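Local structure of D-2-hydroxyacid dehydrogensase protein (Ketogulonicigenium vulgare, 4LSW) at residues P4-L9 / I46-T51; L70-G75 / D299-H304; G102-L107 / H281-T286; V109-A114 / I230-A235. The protein probably catalyses the NAD-dependent interconversion of D-2-hydroxyacids and 2-oxoacids. One frame throughout, in Å; residues are numbered along the deposited sequence.

Interaction 1 (P4-L9 / I46-T51); sequences PEILQL and IRAIAT
L7 meets I46 and I49 where two neighbouring parallel strands, 5-8 and 48-51, lie in the sheet of what is probably the substrate-binding domain, a flavodoxin-like alpha/beta fold in this family. On the face that carries L7 and I49, I46 comes in beside L7: its CG2 sits 3.8 Å from L7 CB. The I46 chain is folded at its second torsion (chi2 -49°), which carries CD1 over to strand 5-8, 3.9 Å from the carbonyl carbon of I6 and close to L7 CB as well. Trimming I46 to an alanine removes both branches and would probably open a gap beside L7 CB. Farther along the same face, L9 slants across its neighbours, with its CG 3.8 Å from I49 CG2. L61 of helix 59-63 covers L7, L9 and I49 together. I6, A48, Q8 and A50 point to the other face; there I6 CG2 touches A48 CB, and F305 and L301 of helix 287-306 lie on A48. Four hydrogen bonds join the backbones: R47 N to E5 O (N-H...O angle 176°), L7 N to A48 O, A50 N to L7 O (2.8 Å) and L9 N to A50 O. A48 N, 3.7 Å from E5 O, is buried with no partner in the model. At the far end the methyl L9 CD1 rests 3.5 Å from T51 OG1, a hydroxyl hydrogen-bonded to G56 O.

Interaction 2 (L70-G75 / D299-H304); sequences LISVYG and DNLTAH
L70 and S72 face L301 and H304 across 9.2 Å between axes, where strand 70-74 runs close to antiparallel (161°) and packs against the 299-304 part of helix 287-306. This is the helix-on-sheet layer of an alpha/beta sandwich: the long helix 287-306 lies over the parallel strands of the probable substrate-binding domain. L70 carries most of the contact. Its CB sits squarely over one face of the H304 imidazole, 4.1 Å from the ring centroid and only 6° off the normal, a CH-pi contact. With CG anti to the backbone N (chi1 168°), the leucine runs on past the ring in the opposite sense to the histidine, so that CD2 comes within 3.6 Å of H304 CB at the root of the side chain. The same methyl also meets L301 CD2 at 3.9 Å. What fixes the ring at its outer end is H304 NE2, hydrogen-bonded to OE1 of E69, the residue just before the strand. Exchanging H304 for an alanine takes away the ring and its nitrogen, and would probably leave L70 CB uncovered on that side and E69 OE1 without this mate. Nearer the middle of the strand, S72 OG is hydrogen-bonded to T94 OG1 and lies 3.7 Å from L301 CD2.

Interaction 3 (G102-L107 / H281-T286); sequences GDVADL and HHASGT
V104 and A283 bring the two backbones to within 4.4 Å, CA to CA, where one face of helix 102-107 meets an irregular loop whose H282-G285 portion is a type I beta turn. A283 O makes a CA-H...O contact with V104 CA at 3.4 Å. The methyl of A283 fits between two helix side chains one turn apart, with V104 CG1 3.9 Å and L107 CD2 4.0 Å from A283 CB. L107 reaches farther across the turn: with CG opposite the backbone N (chi1 -168°), its CD2 comes 3.5 Å from A283 CA. It crosses the H282 side chain at about a right angle, L107 CD2 to H282 CD2 3.6 Å. The polar grip is at the other end, where D103 and T286 reach for each other from opposite directions. T286 OG1 gives its proton to D103 OD2 at a short 2.6 Å, meeting the carboxylate from above its plane (57° out of it). T286 CG2 packs against the same carboxylate. T286 OG1 in turn takes the N-H of T289. T286 is thus the N-cap of helix 287-306, and D103, bonded through OD2 to T286 OG1 and T289 OG1, ties that cap to helix 101-116. The arrangement belongs to the interdomain connection of this family, where the chain leaves the NAD-binding fold after strand 276-278 and enters a long helix packed on the other domain.

Interaction 4 (V109-A114 / I230-A235); sequences VAMMLA and INISRA
No aromatic ring takes part where M111 and M112 meet I230 and I232; the flat group at hand is the backbone carbonyl of N231, with M111 CE 4.3 Å from its oxygen. Everything else is aliphatic carbon and sulfur. M111 heads straight for the strand end. Its chain is extended through chi2 and then bends at chi3 (63°), which turns the terminal methyl toward N231 O while SD passes I232 CG2 at 4.1 Å, the two side chains sliding by each other in opposite directions. Closer to the helix, M111 CB stands 4.4 Å from I230 CG2. The other branch of I230 serves M112: CD1 and CG1 both come to 4.1 Å from M112 CB, so the isoleucine straddles the two adjacent methionines. M112 touches only with its root, because its CG is anti to the backbone N (chi1 168°) and the thioether leads away from the strand. The spacings are all van der Waals, with no hydrogen bond across. Helix 101-116 lies here against strand 228-231 of the parallel Rossmann sheet: M112 also packs on F200 and F202 of strand 200-203 and on L164 of helix 155-165, while M111 reaches A256 of strand 254-257.

Interactions 1 and 2 share one sheet: strands 48-52 and 70-74 are neighbours in it, and I49 O to S72 N (2.9 Å) is a probable hydrogen bond between them. Interactions 3 and 4 both use helix 101-116 and touch where V104 O meets I232 CD1 at 3.6 Å. The two pairs stand in different domains, the centres of 1 and 4 about 35 Å apart. Interactions 1, 2 and 4 are buried: strand pairing by backbone bonds in 1, helix on sheet with a histidine face in 2, purely apolar packing in 4. Interaction 3 is only partly buried, and there a charged side chain bonds across. Helix 287-306, capped in interaction 3, supplies the helix of interaction 2.

Interaction 1 (P4-L9 / I46-T51)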
loop_
_atom_site.group_PDB
_atom_site.type_symbol
_atom_site.label_atom_id
_atom_site.label_comp_id
_atom_site.label_asym_id
_atom_site.label_seq_id
_atom_site.Cartn_x
_atom_site.Cartn_y
_atom_site.Cartn_z
ATOM N N PRO A 4 -28.225 -9.441 10.734
ATOM C CA PRO A 4 -27.451 -8.735 11.763
ATOM C C PRO A 4 -27.182 -7.286 11.388
ATOM O O PRO A 4 -26.991 -6.955 10.213
ATOM C CB PRO A 4 -26.144 -9.526 11.826
ATOM C CG PRO A 4 -26.537 -10.910 11.409
ATOM C CD PRO A 4 -27.584 -10.708 10.341
ATOM N N GLU A 5 -27.211 -6.416 12.384
ATOM C CA GLU A 5 -27.101 -5.002 12.100
ATOM C C GLU A 5 -25.662 -4.553 12.205
ATOM O O GLU A 5 -24.968 -4.820 13.194
ATOM C CB GLU A 5 -28.034 -4.186 12.989
ATOM C CG GLU A 5 -29.467 -4.677 12.872
ATOM C CD GLU A 5 -30.485 -3.657 13.304
ATOM O OE1 GLU A 5 -30.277 -2.451 13.055
ATOM O OE2 GLU A 5 -31.499 -4.075 13.891
ATOM N N ILE A 6 -25.207 -3.908 11.136
ATOM C CA ILE A 6 -23.831 -3.447 11.054
ATOM C C ILE A 6 -23.769 -1.969 10.672
ATOM O O ILE A 6 -24.700 -1.421 10.076
ATOM C CB ILE A 6 -23.005 -4.303 10.074
ATOM C CG1 ILE A 6 -23.387 -4.020 8.626
ATOM C CG2 ILE A 6 -23.173 -5.789 10.372
ATOM C CD1 ILE A 6 -22.534 -4.800 7.655
ATOM N N LEU A 7 -22.678 -1.318 11.054
ATOM C CA LEU A 7 -22.480 0.090 10.752
ATOM C C LEU A 7 -21.335 0.216 9.754
ATOM O O LEU A 7 -20.217 -0.235 10.020
ATOM C CB LEU A 7 -22.169 0.860 12.040
ATOM C CG LEU A 7 -22.100 2.396 11.997
ATOM C CD1 LEU A 7 -23.459 3.013 11.717
ATOM C CD2 LEU A 7 -21.562 2.914 13.321
ATOM N N GLN A 8 -21.623 0.802 8.596
ATOM C CA GLN A 8 -20.625 0.937 7.533
ATOM C C GLN A 8 -20.140 2.385 7.475
ATOM O O GLN A 8 -20.943 3.310 7.357
ATOM C CB GLN A 8 -21.226 0.517 6.194
ATOM C CG GLN A 8 -20.236 0.544 5.032
ATOM C CD GLN A 8 -20.850 0.048 3.746
ATOM O OE1 GLN A 8 -21.712 -0.832 3.756
ATOM N NE2 GLN A 8 -20.422 0.619 2.624
ATOM N N LEU A 9 -18.828 2.586 7.570
ATOM C CA LEU A 9 -18.300 3.941 7.747
ATOM C C LEU A 9 -17.956 4.676 6.448
ATOM O O LEU A 9 -17.914 5.905 6.436
ATOM C CB LEU A 9 -17.093 3.928 8.682
ATOM C CG LEU A 9 -17.279 3.294 10.057
ATOM C CD1 LEU A 9 -16.064 3.597 10.918
ATOM C CD2 LEU A 9 -18.559 3.783 10.728
ATOM N N ILE A 46 -25.797 -2.078 16.877
ATOM C CA ILE A 46 -24.632 -2.404 16.060
ATOM C C ILE A 46 -23.782 -3.524 16.656
ATOM O O ILE A 46 -23.237 -3.399 17.750
ATOM C CB ILE A 46 -23.754 -1.158 15.814
ATOM C CG1 ILE A 46 -24.568 -0.049 15.141
ATOM C CG2 ILE A 46 -22.540 -1.524 14.964
ATOM C CD1 ILE A 46 -25.375 -0.504 13.925
ATOM N N ARG A 47 -23.664 -4.618 15.908
ATOM C CA ARG A 47 -22.862 -5.749 16.350
ATOM C C ARG A 47 -21.525 -5.792 15.615
ATOM O O ARG A 47 -20.572 -6.380 16.103
ATOM C CB ARG A 47 -23.635 -7.054 16.179
ATOM C CG ARG A 47 -24.821 -7.180 17.134
ATOM C CD ARG A 47 -25.660 -8.400 16.817
ATOM N NE ARG A 47 -24.880 -9.627 16.940
ATOM C CZ ARG A 47 -25.224 -10.792 16.402
ATOM N NH1 ARG A 47 -26.339 -10.895 15.698
ATOM N NH2 ARG A 47 -24.443 -11.851 16.564
ATOM N N ALA A 48 -21.456 -5.168 14.442
ATOM C CA ALA A 48 -20.181 -5.074 13.733
ATOM C C ALA A 48 -20.060 -3.758 12.974
ATOM O O ALA A 48 -21.058 -3.215 12.502
ATOM C CB ALA A 48 -19.989 -6.252 12.779
ATOM N N ILE A 49 -18.831 -3.264 12.869
ATOM C CA ILE A 49 -18.526 -2.110 12.035
ATOM C C ILE A 49 -17.760 -2.610 10.821
ATOM O O ILE A 49 -16.889 -3.482 10.937
ATOM C CB ILE A 49 -17.704 -1.065 12.796
ATOM C CG1 ILE A 49 -18.575 -0.381 13.854
ATOM C CG2 ILE A 49 -17.141 -0.022 11.833
ATOM C CD1 ILE A 49 -17.793 0.492 14.804
ATOM N N ALA A 50 -18.127 -2.096 9.652
ATOM C CA ALA A 50 -17.383 -2.349 8.428
ATOM C C ALA A 50 -16.721 -1.037 8.056
ATOM O O ALA A 50 -17.389 -0.025 7.842
ATOM C CB ALA A 50 -18.320 -2.812 7.314
ATOM N N THR A 51 -15.398 -1.045 7.992
ATOM C CA THR A 51 -14.680 0.193 7.779
ATOM C C THR A 51 -13.590 0.002 6.735
ATOM O O THR A 51 -13.548 -1.016 6.021
ATOM C CB THR A 51 -14.116 0.755 9.113
ATOM O OG1 THR A 51 -13.621 2.090 8.915
ATOM C CG2 THR A 51 -13.020 -0.143 9.682
#

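Interaction 2 (L70-G75 / D299-H304)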
loop_
_atom_site.group_PDB
_atom_site.type_symbol
_atom_site.label_atom_id
_atom_site.label_comp_id
_atom_site.label_asym_id
_atom_site.label_seq_id
_atom_site.Cartn_x
_atom_site.Cartn_y
_atom_site.Cartn_z
ATOM N N LEU A 70 -17.304 -6.780 16.666
ATOM C CA LEU A 70 -16.312 -6.973 15.620
ATOM C C LEU A 70 -16.177 -5.737 14.764
ATOM O O LEU A 70 -17.168 -5.100 14.414
ATOM C CB LEU A 70 -16.731 -8.152 14.730
ATOM C CG LEU A 70 -15.966 -8.329 13.411
ATOM C CD1 LEU A 70 -14.509 -8.681 13.646
ATOM C CD2 LEU A 70 -16.622 -9.387 12.553
ATOM N N ILE A 71 -14.938 -5.391 14.436
ATOM C CA ILE A 71 -14.682 -4.364 13.438
ATOM C C ILE A 71 -13.908 -5.029 12.315
ATOM O O ILE A 71 -12.817 -5.554 12.538
ATOM C CB ILE A 71 -13.861 -3.190 14.008
ATOM C CG1 ILE A 71 -14.614 -2.535 15.168
ATOM C CG2 ILE A 71 -13.587 -2.164 12.915
ATOM C CD1 ILE A 71 -13.779 -1.548 15.982
ATOM N N SER A 72 -14.495 -5.030 11.124
ATOM C CA SER A 72 -13.873 -5.624 9.953
ATOM C C SER A 72 -13.406 -4.520 9.017
ATOM O O SER A 72 -14.187 -3.648 8.616
ATOM C CB SER A 72 -14.831 -6.598 9.258
ATOM O OG SER A 72 -14.933 -7.797 10.001
ATOM N N VAL A 73 -12.113 -4.557 8.703
ATOM C CA VAL A 73 -11.480 -3.527 7.893
ATOM C C VAL A 73 -11.257 -4.004 6.460
ATOM O O VAL A 73 -10.756 -5.113 6.232
ATOM C CB VAL A 73 -10.117 -3.121 8.498
ATOM C CG1 VAL A 73 -9.476 -2.032 7.671
ATOM C CG2 VAL A 73 -10.287 -2.662 9.954
ATOM N N TYR A 74 -11.646 -3.161 5.507
ATOM C CA TYR A 74 -11.333 -3.356 4.092
ATOM C C TYR A 74 -9.943 -2.768 3.854
ATOM O O TYR A 74 -9.758 -1.555 3.940
ATOM C CB TYR A 74 -12.384 -2.631 3.250
ATOM C CG TYR A 74 -12.280 -2.777 1.746
ATOM C CD1 TYR A 74 -11.389 -2.000 1.008
ATOM C CD2 TYR A 74 -13.117 -3.642 1.056
ATOM C CE1 TYR A 74 -11.314 -2.111 -0.372
ATOM C CE2 TYR A 74 -13.050 -3.754 -0.318
ATOM C CZ TYR A 74 -12.151 -2.994 -1.024
ATOM O OH TYR A 74 -12.108 -3.118 -2.399
ATOM N N GLY A 75 -8.970 -3.634 3.584
ATOM C CA GLY A 75 -7.590 -3.202 3.407
ATOM C C GLY A 75 -6.637 -3.857 4.393
ATOM O O GLY A 75 -7.068 -4.544 5.329
ATOM N N ASP A 299 -16.368 -12.254 3.922
ATOM C CA ASP A 299 -16.247 -13.595 4.493
ATOM C C ASP A 299 -15.968 -13.572 5.999
ATOM O O ASP A 299 -16.421 -14.447 6.729
ATOM C CB ASP A 299 -15.190 -14.431 3.759
ATOM C CG ASP A 299 -15.622 -14.829 2.359
ATOM O OD1 ASP A 299 -16.826 -14.719 2.042
ATOM O OD2 ASP A 299 -14.750 -15.263 1.576
ATOM N N ASN A 300 -15.233 -12.562 6.462
ATOM C CA ASN A 300 -15.012 -12.397 7.892
ATOM C C ASN A 300 -16.306 -12.085 8.623
ATOM O O ASN A 300 -16.573 -12.655 9.680
ATOM C CB ASN A 300 -13.964 -11.313 8.175
ATOM C CG ASN A 300 -12.544 -11.818 8.008
ATOM O OD1 ASN A 300 -12.063 -12.621 8.805
ATOM N ND2 ASN A 300 -11.866 -11.342 6.973
ATOM N N LEU A 301 -17.104 -11.183 8.055
ATOM C CA LEU A 301 -18.385 -10.841 8.660
ATOM C C LEU A 301 -19.314 -12.059 8.686
ATOM O O LEU A 301 -19.951 -12.349 9.705
ATOM C CB LEU A 301 -19.033 -9.660 7.929
ATOM C CG LEU A 301 -18.344 -8.307 8.135
ATOM C CD1 LEU A 301 -18.814 -7.306 7.091
ATOM C CD2 LEU A 301 -18.608 -7.785 9.550
ATOM N N THR A 302 -19.360 -12.780 7.571
ATOM C CA THR A 302 -20.210 -13.959 7.452
ATOM C C THR A 302 -19.808 -15.004 8.483
ATOM O O THR A 302 -20.657 -15.557 9.193
ATOM C CB THR A 302 -20.121 -14.558 6.038
ATOM O OG1 THR A 302 -20.569 -13.586 5.086
ATOM C CG2 THR A 302 -20.988 -15.812 5.925
ATOM N N ALA A 303 -18.508 -15.256 8.572
ATOM C CA ALA A 303 -17.985 -16.223 9.522
ATOM C C ALA A 303 -18.322 -15.827 10.955
ATOM O O ALA A 303 -18.757 -16.656 11.751
ATOM C CB ALA A 303 -16.483 -16.370 9.343
ATOM N N HIS A 304 -18.142 -14.554 11.283
ATOM C CA HIS A 304 -18.416 -14.092 12.638
ATOM C C HIS A 304 -19.853 -14.368 13.076
ATOM O O HIS A 304 -20.084 -14.931 14.147
ATOM C CB HIS A 304 -18.132 -12.594 12.774
ATOM C CG HIS A 304 -18.520 -12.035 14.104
ATOM N ND1 HIS A 304 -17.743 -12.188 15.235
ATOM C CD2 HIS A 304 -19.621 -11.352 14.498
ATOM C CE1 HIS A 304 -18.341 -11.614 16.259
ATOM N NE2 HIS A 304 -19.490 -11.105 15.840
#

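Interaction 3 (G102-L107 / H281-T286)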
loop_
_atom_site.group_PDB
_atom_site.type_symbol
_atom_site.label_atom_id
_atom_site.label_comp_id
_atom_site.label_asym_id
_atom_site.label_seq_id
_atom_site.Cartn_x
_atom_site.Cartn_y
_atom_site.Cartn_z
ATOM N N GLY A 102 0.676 -9.755 -4.825
ATOM C CA GLY A 102 1.220 -9.986 -6.153
ATOM C C GLY A 102 1.024 -8.802 -7.075
ATOM O O GLY A 102 1.924 -8.451 -7.828
ATOM N N ASP A 103 -0.141 -8.169 -7.011
ATOM C CA ASP A 103 -0.406 -7.033 -7.879
ATOM C C ASP A 103 0.435 -5.814 -7.491
ATOM O O ASP A 103 0.897 -5.082 -8.356
ATOM C CB ASP A 103 -1.906 -6.721 -7.934
ATOM C CG ASP A 103 -2.636 -7.593 -8.942
ATOM O OD1 ASP A 103 -2.041 -7.869 -10.001
ATOM O OD2 ASP A 103 -3.790 -7.987 -8.686
ATOM N N VAL A 104 0.681 -5.639 -6.195
ATOM C CA VAL A 104 1.532 -4.539 -5.763
ATOM C C VAL A 104 2.952 -4.755 -6.282
ATOM O O VAL A 104 3.565 -3.850 -6.844
ATOM C CB VAL A 104 1.531 -4.389 -4.225
ATOM C CG1 VAL A 104 2.580 -3.383 -3.785
ATOM C CG2 VAL A 104 0.148 -3.949 -3.738
ATOM N N ALA A 105 3.443 -5.982 -6.149
ATOM C CA ALA A 105 4.782 -6.304 -6.626
ATOM C C ALA A 105 4.873 -6.130 -8.144
ATOM O O ALA A 105 5.863 -5.585 -8.652
ATOM C CB ALA A 105 5.174 -7.709 -6.214
ATOM N N ASP A 106 3.844 -6.577 -8.863
ATOM C CA ASP A 106 3.792 -6.371 -10.307
ATOM C C ASP A 106 3.950 -4.898 -10.675
ATOM O O ASP A 106 4.729 -4.570 -11.564
ATOM C CB ASP A 106 2.459 -6.865 -10.903
ATOM C CG ASP A 106 2.403 -8.367 -11.138
ATOM O OD1 ASP A 106 3.278 -9.123 -10.672
ATOM O OD2 ASP A 106 1.419 -8.786 -11.787
ATOM N N LEU A 107 3.218 -4.002 -10.006
ATOM C CA LEU A 107 3.286 -2.598 -10.400
ATOM C C LEU A 107 4.662 -2.013 -10.094
ATOM O O LEU A 107 5.208 -1.275 -10.895
ATOM C CB LEU A 107 2.176 -1.749 -9.777
ATOM C CG LEU A 107 2.093 -0.366 -10.442
ATOM C CD1 LEU A 107 1.483 -0.426 -11.843
ATOM C CD2 LEU A 107 1.366 0.685 -9.588
ATOM N N HIS A 281 -1.437 5.930 -6.726
ATOM C CA HIS A 281 -1.640 4.901 -5.710
ATOM C C HIS A 281 -2.554 3.770 -6.154
ATOM O O HIS A 281 -3.591 3.499 -5.541
ATOM C CB HIS A 281 -2.082 5.495 -4.369
ATOM C CG HIS A 281 -1.703 4.649 -3.192
ATOM N ND1 HIS A 281 -1.672 5.131 -1.899
ATOM C CD2 HIS A 281 -1.314 3.353 -3.119
ATOM C CE1 HIS A 281 -1.298 4.163 -1.081
ATOM N NE2 HIS A 281 -1.075 3.073 -1.795
ATOM N N HIS A 282 -2.143 3.100 -7.224
ATOM C CA HIS A 282 -2.940 1.995 -7.731
ATOM C C HIS A 282 -2.172 0.679 -7.806
ATOM O O HIS A 282 -2.541 -0.200 -8.588
ATOM C CB HIS A 282 -3.593 2.331 -9.086
ATOM C CG HIS A 282 -2.647 2.345 -10.250
ATOM N ND1 HIS A 282 -2.995 1.870 -11.499
ATOM C CD2 HIS A 282 -1.378 2.803 -10.369
ATOM C CE1 HIS A 282 -1.980 2.019 -12.328
ATOM N NE2 HIS A 282 -0.987 2.594 -11.671
ATOM N N ALA A 283 -1.132 0.519 -6.989
ATOM C CA ALA A 283 -0.433 -0.775 -6.949
ATOM C C ALA A 283 -1.354 -1.975 -6.697
ATOM O O ALA A 283 -1.141 -3.052 -7.262
ATOM C CB ALA A 283 0.700 -0.755 -5.926
ATOM N N SER A 284 -2.386 -1.800 -5.877
ATOM C CA SER A 284 -3.337 -2.884 -5.636
ATOM C C SER A 284 -4.577 -2.756 -6.526
ATOM O O SER A 284 -5.542 -3.503 -6.359
ATOM C CB SER A 284 -3.756 -2.925 -4.168
ATOM O OG SER A 284 -4.555 -1.807 -3.844
ATOM N N GLY A 285 -4.522 -1.827 -7.478
ATOM C CA GLY A 285 -5.679 -1.488 -8.297
ATOM C C GLY A 285 -6.015 -2.416 -9.461
ATOM O O GLY A 285 -6.002 -1.991 -10.614
ATOM N N THR A 286 -6.322 -3.673 -9.176
ATOM C CA THR A 286 -6.833 -4.544 -10.229
ATOM C C THR A 286 -8.222 -5.034 -9.856
ATOM O O THR A 286 -8.587 -5.071 -8.674
ATOM C CB THR A 286 -5.936 -5.773 -10.510
ATOM O OG1 THR A 286 -5.934 -6.628 -9.367
ATOM C CG2 THR A 286 -4.515 -5.349 -10.854
#

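Interaction 4 (V109-A114 / I230-A235)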
loop_
_atom_site.group_PDB
_atom_site.type_symbol
_atom_site.label_atom_id
_atom_site.label_comp_id
_atom_site.label_asym_id
_atom_site.label_seq_id
_atom_site.Cartn_x
_atom_site.Cartn_y
_atom_site.Cartn_z
ATOM N N VAL A 109 7.613 -3.483 -10.108
ATOM C CA VAL A 109 8.552 -3.908 -11.134
ATOM C C VAL A 109 8.253 -3.238 -12.480
ATOM O O VAL A 109 9.160 -2.805 -13.189
ATOM C CB VAL A 109 8.552 -5.438 -11.240
ATOM C CG1 VAL A 109 9.404 -5.900 -12.398
ATOM C CG2 VAL A 109 9.056 -6.021 -9.939
ATOM N N ALA A 110 6.968 -3.128 -12.811
ATOM C CA ALA A 110 6.551 -2.454 -14.035
ATOM C C ALA A 110 7.011 -1.005 -14.061
ATOM O O ALA A 110 7.414 -0.493 -15.101
ATOM C CB ALA A 110 5.060 -2.520 -14.182
ATOM N N MET A 111 6.935 -0.354 -12.907
ATOM C CA MET A 111 7.362 1.030 -12.770
ATOM C C MET A 111 8.861 1.209 -12.991
ATOM O O MET A 111 9.287 2.145 -13.661
ATOM C CB MET A 111 6.958 1.570 -11.394
ATOM C CG MET A 111 5.449 1.824 -11.282
ATOM S SD MET A 111 4.853 2.056 -9.593
ATOM C CE MET A 111 5.716 3.555 -9.087
ATOM N N MET A 112 9.664 0.321 -12.414
ATOM C CA MET A 112 11.102 0.338 -12.655
ATOM C C MET A 112 11.399 0.236 -14.149
ATOM O O MET A 112 12.174 1.022 -14.694
ATOM C CB MET A 112 11.800 -0.817 -11.924
ATOM C CG MET A 112 13.247 -1.018 -12.376
ATOM S SD MET A 112 14.050 -2.492 -11.721
ATOM C CE MET A 112 13.021 -3.736 -12.473
ATOM N N LEU A 113 10.746 -0.717 -14.814
ATOM C CA LEU A 113 10.966 -0.917 -16.237
ATOM C C LEU A 113 10.535 0.302 -17.043
ATOM O O LEU A 113 11.253 0.749 -17.934
ATOM C CB LEU A 113 10.210 -2.159 -16.722
ATOM C CG LEU A 113 10.804 -3.501 -16.284
ATOM C CD1 LEU A 113 9.726 -4.565 -16.353
ATOM C CD2 LEU A 113 11.970 -3.853 -17.190
ATOM N N ALA A 114 9.359 0.833 -16.727
ATOM C CA ALA A 114 8.829 1.985 -17.451
ATOM C C ALA A 114 9.719 3.219 -17.324
ATOM O O ALA A 114 9.937 3.924 -18.301
ATOM C CB ALA A 114 7.411 2.299 -17.001
ATOM N N ILE A 230 12.196 3.361 -6.259
ATOM C CA ILE A 230 10.825 2.976 -6.577
ATOM C C ILE A 230 10.055 2.799 -5.287
ATOM O O ILE A 230 10.415 1.964 -4.472
ATOM C CB ILE A 230 10.752 1.656 -7.391
ATOM C CG1 ILE A 230 11.560 1.768 -8.689
ATOM C CG2 ILE A 230 9.297 1.289 -7.692
ATOM C CD1 ILE A 230 12.975 1.196 -8.591
ATOM N N ASN A 231 9.012 3.596 -5.083
ATOM C CA ASN A 231 8.228 3.472 -3.873
ATOM C C ASN A 231 6.800 3.014 -4.102
ATOM O O ASN A 231 6.028 3.695 -4.795
ATOM C CB ASN A 231 8.210 4.762 -3.056
ATOM C CG ASN A 231 7.594 4.547 -1.712
ATOM O OD1 ASN A 231 7.528 3.414 -1.222
ATOM N ND2 ASN A 231 7.102 5.621 -1.104
ATOM N N ILE A 232 6.463 1.862 -3.515
ATOM C CA ILE A 232 5.093 1.320 -3.565
ATOM C C ILE A 232 4.536 1.033 -2.163
ATOM O O ILE A 232 3.511 0.358 -2.016
ATOM C CB ILE A 232 5.015 0.042 -4.437
ATOM C CG1 ILE A 232 6.074 -0.974 -3.990
ATOM C CG2 ILE A 232 5.177 0.391 -5.910
ATOM C CD1 ILE A 232 6.092 -2.259 -4.807
ATOM N N SER A 233 5.206 1.563 -1.136
ATOM C CA SER A 233 4.784 1.412 0.261
ATOM C C SER A 233 4.607 2.795 0.878
ATOM O O SER A 233 4.747 3.774 0.182
ATOM C CB SER A 233 5.826 0.618 1.049
ATOM O OG SER A 233 7.057 1.321 1.103
ATOM N N ARG A 234 4.338 2.885 2.175
ATOM C CA ARG A 234 3.857 4.154 2.743
ATOM C C ARG A 234 4.749 5.379 2.506
ATOM O O ARG A 234 5.977 5.273 2.421
ATOM C CB ARG A 234 3.559 3.992 4.230
ATOM C CG ARG A 234 4.755 3.571 5.051
ATOM C CD ARG A 234 4.361 3.328 6.498
ATOM N NE ARG A 234 3.389 2.245 6.631
ATOM C CZ ARG A 234 2.978 1.745 7.794
ATOM N NH1 ARG A 234 3.459 2.228 8.930
ATOM N NH2 ARG A 234 2.093 0.756 7.826
ATOM N N ALA A 235 4.118 6.545 2.405
ATOM C CA ALA A 235 4.834 7.782 2.126
ATOM C C ALA A 235 5.742 8.198 3.279
ATOM O O ALA A 235 6.797 8.788 3.048
ATOM C CB ALA A 235 3.854 8.903 1.793
#